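Local coordinates for 2-hydroxyisobutanoyl-CoA mutase large subunit (Aquincola tertiaricarbonis, PDB 4R3U), which forms the substrate-binding large subunit of a cobalamin-dependent mutase that interconverts 2-hydroxyisobutyryl-CoA and (S)-3-hydroxybutyryl-CoA, at residues T127-S139 with S144-D156. Numbering follows the deposited sequence.
Sequences TDFDMPTLMGYDS and SDGEVGREGVAID. With 5AD (5'-deoxyadenosine), chain G.
Asp130 reaches segment 144-156 through OD2, while OD1 caps its own helix. Asp130 OD2 offers its anti lone pair to Gly149 N (2.7 Å, N-H...O 173°); Asp130 OD1 accepts from Thr133 N and, on the other face of the carboxylate plane, from Thr133 OG1 (2.7 Å). With chi1 at 63°, CG sits between backbone N and carbonyl carbon, turned back over the first helical turn as its N-cap. Thr133 OG1 carries the link across by accepting from Ile155 N (3.1 Å). Alongside, Val153 and Phe129 form a single beta bridge: Val153 N donates to Asp128 O (2.9 Å) and Val153 O receives Asp130 N (2.8 Å). Gly152 CA lies against Phe129 C at 3.4 Å, the two backbones packing directly. Ile155 CG1 meets the Phe129 ring at its edge. At the far end Asp156 OD2 takes both Ser139 OG (2.7 Å), on its syn side, and Ser139 N, from above the carboxylate plane; Gln505 and Thr509 of helix 501-515 also donate to it. One water accepts from Met131 N and Glu151 N and donates to Glu147 O. The carbonyls of Phe129 and Glu151 both bind cobalamin N40, and Asp128, held by Thr178, reaches 5'-deoxyadenosine and the substrate. A capped helix and the returning loop thus line part of the active site at the C-terminal ends of the TIM-barrel strands, as expected for this fold.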
loop_
_atom_site.group_PDB
_atom_site.type_symbol
_atom_site.label_atom_id
_atom_site.label_comp_id
_atom_site.label_asym_id
_atom_site.label_seq_id
_atom_site.Cartn_x
_atom_site.Cartn_y
_atom_site.Cartn_z
ATOM N N THR A 127 -19.078 -13.417 -9.169
ATOM C CA THR A 127 -19.133 -14.874 -9.143
ATOM C C THR A 127 -18.210 -15.486 -10.192
ATOM O O THR A 127 -18.301 -15.137 -11.382
ATOM C CB THR A 127 -20.583 -15.362 -9.365
ATOM O OG1 THR A 127 -21.531 -14.435 -8.802
ATOM C CG2 THR A 127 -20.808 -16.801 -8.864
ATOM N N ASP A 128 -17.325 -16.390 -9.738
ATOM C CA ASP A 128 -16.458 -17.219 -10.563
ATOM C C ASP A 128 -16.974 -18.627 -10.591
ATOM O O ASP A 128 -17.374 -19.173 -9.568
ATOM C CB ASP A 128 -14.988 -17.165 -10.143
ATOM C CG ASP A 128 -14.285 -16.043 -10.885
ATOM O OD1 ASP A 128 -14.965 -15.030 -11.200
ATOM O OD2 ASP A 128 -13.030 -16.139 -11.076
ATOM N N PHE A 129 -16.973 -19.212 -11.774
ATOM C CA PHE A 129 -17.538 -20.535 -12.059
ATOM C C PHE A 129 -16.469 -21.593 -12.274
ATOM O O PHE A 129 -15.313 -21.264 -12.555
ATOM C CB PHE A 129 -18.490 -20.439 -13.267
ATOM C CG PHE A 129 -19.590 -19.411 -13.049
ATOM C CD1 PHE A 129 -20.788 -19.767 -12.428
ATOM C CD2 PHE A 129 -19.402 -18.078 -13.408
ATOM C CE1 PHE A 129 -21.773 -18.809 -12.163
ATOM C CE2 PHE A 129 -20.377 -17.120 -13.121
ATOM C CZ PHE A 129 -21.567 -17.496 -12.520
ATOM N N ASP A 130 -16.840 -22.867 -12.088
ATOM C CA ASP A 130 -15.914 -23.948 -12.309
ATOM C C ASP A 130 -15.688 -24.166 -13.828
ATOM O O ASP A 130 -16.421 -23.611 -14.657
ATOM C CB ASP A 130 -16.384 -25.218 -11.591
ATOM C CG ASP A 130 -17.691 -25.816 -12.042
ATOM O OD1 ASP A 130 -18.189 -25.420 -13.109
ATOM O OD2 ASP A 130 -18.167 -26.744 -11.381
ATOM N N MET A 131 -14.709 -24.995 -14.170
ATOM C CA MET A 131 -14.377 -25.312 -15.546
ATOM C C MET A 131 -15.517 -25.922 -16.323
ATOM O O MET A 131 -15.782 -25.407 -17.405
ATOM C CB MET A 131 -13.095 -26.151 -15.636
ATOM C CG MET A 131 -11.850 -25.438 -15.149
ATOM S SD MET A 131 -11.737 -23.696 -15.645
ATOM C CE MET A 131 -11.469 -23.786 -17.380
ATOM N N PRO A 132 -16.255 -26.950 -15.815
ATOM C CA PRO A 132 -17.395 -27.481 -16.603
ATOM C C PRO A 132 -18.371 -26.380 -17.054
ATOM O O PRO A 132 -18.671 -26.273 -18.248
ATOM C CB PRO A 132 -18.045 -28.494 -15.650
ATOM C CG PRO A 132 -16.920 -28.955 -14.799
ATOM C CD PRO A 132 -16.055 -27.738 -14.577
ATOM N N THR A 133 -18.783 -25.511 -16.116
ATOM C CA THR A 133 -19.702 -24.391 -16.329
ATOM C C THR A 133 -19.154 -23.382 -17.344
ATOM O O THR A 133 -19.883 -22.940 -18.233
ATOM C CB THR A 133 -20.075 -23.774 -14.960
ATOM O OG1 THR A 133 -20.613 -24.805 -14.135
ATOM C CG2 THR A 133 -21.063 -22.620 -15.058
ATOM N N LEU A 134 -17.862 -23.031 -17.203
ATOM C CA LEU A 134 -17.148 -22.100 -18.088
ATOM C C LEU A 134 -17.058 -22.647 -19.521
ATOM O O LEU A 134 -17.184 -21.890 -20.492
ATOM C CB LEU A 134 -15.746 -21.815 -17.536
ATOM C CG LEU A 134 -15.664 -20.914 -16.272
ATOM C CD1 LEU A 134 -14.233 -20.881 -15.718
ATOM C CD2 LEU A 134 -16.209 -19.506 -16.528
ATOM N N MET A 135 -16.874 -23.969 -19.628
ATOM C CA MET A 135 -16.707 -24.715 -20.869
ATOM C C MET A 135 -18.021 -25.232 -21.485
ATOM O O MET A 135 -17.991 -25.827 -22.554
ATOM C CB MET A 135 -15.653 -25.837 -20.674
ATOM C CG MET A 135 -14.279 -25.334 -20.277
ATOM S SD MET A 135 -13.675 -23.928 -21.243
ATOM C CE MET A 135 -13.066 -24.700 -22.790
ATOM N N GLY A 136 -19.139 -24.992 -20.810
ATOM C CA GLY A 136 -20.471 -25.353 -21.290
ATOM C C GLY A 136 -20.960 -26.753 -20.987
ATOM O O GLY A 136 -21.916 -27.221 -21.611
ATOM N N TYR A 137 -20.325 -27.421 -20.022
ATOM C CA TYR A 137 -20.662 -28.790 -19.648
ATOM C C TYR A 137 -21.436 -28.873 -18.363
ATOM O O TYR A 137 -21.232 -28.071 -17.437
ATOM C CB TYR A 137 -19.391 -29.650 -19.480
ATOM C CG TYR A 137 -18.537 -29.796 -20.719
ATOM C CD1 TYR A 137 -18.956 -30.577 -21.788
ATOM C CD2 TYR A 137 -17.268 -29.224 -20.785
ATOM C CE1 TYR A 137 -18.159 -30.742 -22.922
ATOM C CE2 TYR A 137 -16.474 -29.355 -21.921
ATOM C CZ TYR A 137 -16.913 -30.134 -22.981
ATOM O OH TYR A 137 -16.117 -30.293 -24.092
ATOM N N ASP A 138 -22.293 -29.898 -18.278
ATOM C CA ASP A 138 -22.997 -30.208 -17.043
ATOM C C ASP A 138 -21.989 -30.944 -16.160
ATOM O O ASP A 138 -21.037 -31.532 -16.674
ATOM C CB ASP A 138 -24.203 -31.115 -17.323
ATOM C CG ASP A 138 -25.365 -30.420 -17.963
ATOM O OD1 ASP A 138 -25.387 -29.168 -17.951
ATOM O OD2 ASP A 138 -26.256 -31.121 -18.483
ATOM N N SER A 139 -22.212 -30.924 -14.845
ATOM C CA SER A 139 -21.350 -31.573 -13.854
ATOM C C SER A 139 -21.076 -33.087 -14.046
ATOM O O SER A 139 -20.027 -33.567 -13.612
ATOM C CB SER A 139 -21.879 -31.285 -12.462
ATOM O OG SER A 139 -21.938 -29.879 -12.300
ATOM N N SER A 144 -16.066 -33.231 -17.343
ATOM C CA SER A 144 -16.207 -32.580 -16.040
ATOM C C SER A 144 -15.516 -33.310 -14.889
ATOM O O SER A 144 -15.202 -32.665 -13.894
ATOM C CB SER A 144 -17.681 -32.356 -15.709
ATOM O OG SER A 144 -18.344 -31.718 -16.787
ATOM N N ASP A 145 -15.288 -34.635 -15.013
ATOM C CA ASP A 145 -14.648 -35.497 -13.987
ATOM C C ASP A 145 -13.530 -34.801 -13.199
ATOM O O ASP A 145 -12.594 -34.263 -13.804
ATOM C CB ASP A 145 -14.110 -36.801 -14.626
ATOM C CG ASP A 145 -13.634 -37.848 -13.637
ATOM O OD1 ASP A 145 -14.498 -38.521 -13.021
ATOM O OD2 ASP A 145 -12.395 -38.012 -13.491
ATOM N N GLY A 146 -13.665 -34.782 -11.874
ATOM C CA GLY A 146 -12.680 -34.164 -10.985
ATOM C C GLY A 146 -12.599 -32.645 -11.016
ATOM O O GLY A 146 -11.739 -32.066 -10.362
ATOM N N GLU A 147 -13.492 -31.973 -11.763
ATOM C CA GLU A 147 -13.462 -30.518 -11.920
ATOM C C GLU A 147 -14.707 -29.809 -11.390
ATOM O O GLU A 147 -14.747 -28.575 -11.426
ATOM C CB GLU A 147 -13.200 -30.133 -13.394
ATOM C CG GLU A 147 -11.919 -30.715 -13.969
ATOM C CD GLU A 147 -11.136 -29.846 -14.927
ATOM O OE1 GLU A 147 -10.543 -30.407 -15.876
ATOM O OE2 GLU A 147 -11.072 -28.617 -14.704
ATOM N N VAL A 148 -15.703 -30.566 -10.876
ATOM C CA VAL A 148 -16.964 -29.965 -10.377
ATOM C C VAL A 148 -16.755 -29.146 -9.089
ATOM O O VAL A 148 -16.269 -29.698 -8.101
ATOM C CB VAL A 148 -18.117 -30.996 -10.210
ATOM C CG1 VAL A 148 -19.441 -30.277 -9.969
ATOM C CG2 VAL A 148 -18.213 -31.919 -11.419
ATOM N N GLY A 149 -17.134 -27.861 -9.127
ATOM C CA GLY A 149 -17.059 -26.923 -8.011
ATOM C C GLY A 149 -15.677 -26.675 -7.448
ATOM O O GLY A 149 -15.544 -26.110 -6.355
ATOM N N ARG A 150 -14.632 -27.102 -8.189
ATOM C CA ARG A 150 -13.235 -26.978 -7.780
ATOM C C ARG A 150 -12.660 -25.545 -7.900
ATOM O O ARG A 150 -12.241 -24.976 -6.896
ATOM C CB ARG A 150 -12.397 -28.010 -8.537
ATOM C CG ARG A 150 -10.953 -28.067 -8.083
ATOM C CD ARG A 150 -10.155 -29.170 -8.756
ATOM N NE ARG A 150 -10.609 -30.521 -8.422
ATOM C CZ ARG A 150 -10.362 -31.183 -7.289
ATOM N NH1 ARG A 150 -9.625 -30.633 -6.335
ATOM N NH2 ARG A 150 -10.839 -32.411 -7.118
ATOM N N GLU A 151 -12.660 -24.968 -9.127
ATOM C CA GLU A 151 -12.101 -23.637 -9.438
ATOM C C GLU A 151 -13.100 -22.467 -9.372
ATOM O O GLU A 151 -12.711 -21.304 -9.508
ATOM C CB GLU A 151 -11.384 -23.682 -10.801
ATOM C CG GLU A 151 -10.180 -24.616 -10.840
ATOM C CD GLU A 151 -9.178 -24.269 -11.915
ATOM O OE1 GLU A 151 -9.443 -24.560 -13.104
ATOM O OE2 GLU A 151 -8.126 -23.690 -11.568
ATOM N N GLY A 152 -14.362 -22.796 -9.129
ATOM C CA GLY A 152 -15.478 -21.874 -9.022
ATOM C C GLY A 152 -16.761 -22.626 -8.750
ATOM O O GLY A 152 -16.728 -23.845 -8.568
ATOM N N VAL A 153 -17.901 -21.914 -8.701
ATOM C CA VAL A 153 -19.186 -22.550 -8.438
ATOM C C VAL A 153 -19.662 -23.372 -9.662
ATOM O O VAL A 153 -19.341 -23.026 -10.802
ATOM C CB VAL A 153 -20.257 -21.539 -7.923
ATOM C CG1 VAL A 153 -20.777 -20.635 -9.032
ATOM C CG2 VAL A 153 -21.421 -22.248 -7.242
ATOM N N ALA A 154 -20.440 -24.441 -9.411
ATOM C CA ALA A 154 -21.040 -25.259 -10.449
ATOM C C ALA A 154 -22.457 -24.755 -10.703
ATOM O O ALA A 154 -23.246 -24.635 -9.752
ATOM C CB ALA A 154 -21.079 -26.710 -10.008
ATOM N N ILE A 155 -22.764 -24.404 -11.974
ATOM C CA ILE A 155 -24.107 -24.027 -12.375
ATOM C C ILE A 155 -24.485 -24.893 -13.589
ATOM O O ILE A 155 -23.838 -24.814 -14.638
ATOM C CB ILE A 155 -24.394 -22.496 -12.569
ATOM C CG1 ILE A 155 -23.900 -21.630 -11.371
ATOM C CG2 ILE A 155 -25.912 -22.239 -12.873
ATOM C CD1 ILE A 155 -24.746 -21.664 -10.074
ATOM N N ASP A 156 -25.509 -25.757 -13.425
ATOM C CA ASP A 156 -25.984 -26.631 -14.513
ATOM C C ASP A 156 -27.387 -26.261 -14.869
ATOM O O ASP A 156 -27.747 -26.323 -16.032
ATOM C CB ASP A 156 -25.933 -28.135 -14.140
ATOM C CG ASP A 156 -24.553 -28.696 -13.858
ATOM O OD1 ASP A 156 -23.574 -28.109 -14.317
ATOM O OD2 ASP A 156 -24.460 -29.714 -13.168
HETATM N N1 5AD G . -12.765 -17.310 -5.494
HETATM C C2 5AD G . -12.067 -16.104 -5.434
HETATM N N3 5AD G . -11.153 -15.787 -6.470
HETATM C C4 5AD G . -11.046 -16.616 -7.531
HETATM N N9 5AD G . -10.286 -16.580 -8.629
HETATM C C8 5AD G . -10.643 -17.611 -9.399
HETATM N N7 5AD G . -11.548 -18.340 -8.767
HETATM C C5 5AD G . -11.820 -17.719 -7.614
HETATM C C6 5AD G . -12.661 -18.038 -6.617
HETATM N N6 5AD G . -13.319 -19.174 -6.772
HETATM C "C1'" 5AD G . -9.460 -15.495 -9.186
HETATM C "C2'" 5AD G . -8.209 -15.170 -8.448
HETATM C "C3'" 5AD G . -7.293 -14.732 -9.578
HETATM C "C4'" 5AD G . -8.100 -14.881 -10.869
HETATM C "C5'" 5AD G . -7.230 -15.510 -11.951
HETATM O "O4'" 5AD G . -9.049 -15.854 -10.515
HETATM O "O2'" 5AD G . -8.457 -14.042 -7.598
HETATM O "O3'" 5AD G . -6.892 -13.366 -9.360
HETATM O O HOH W 1 -13.239 -26.357 -11.609
#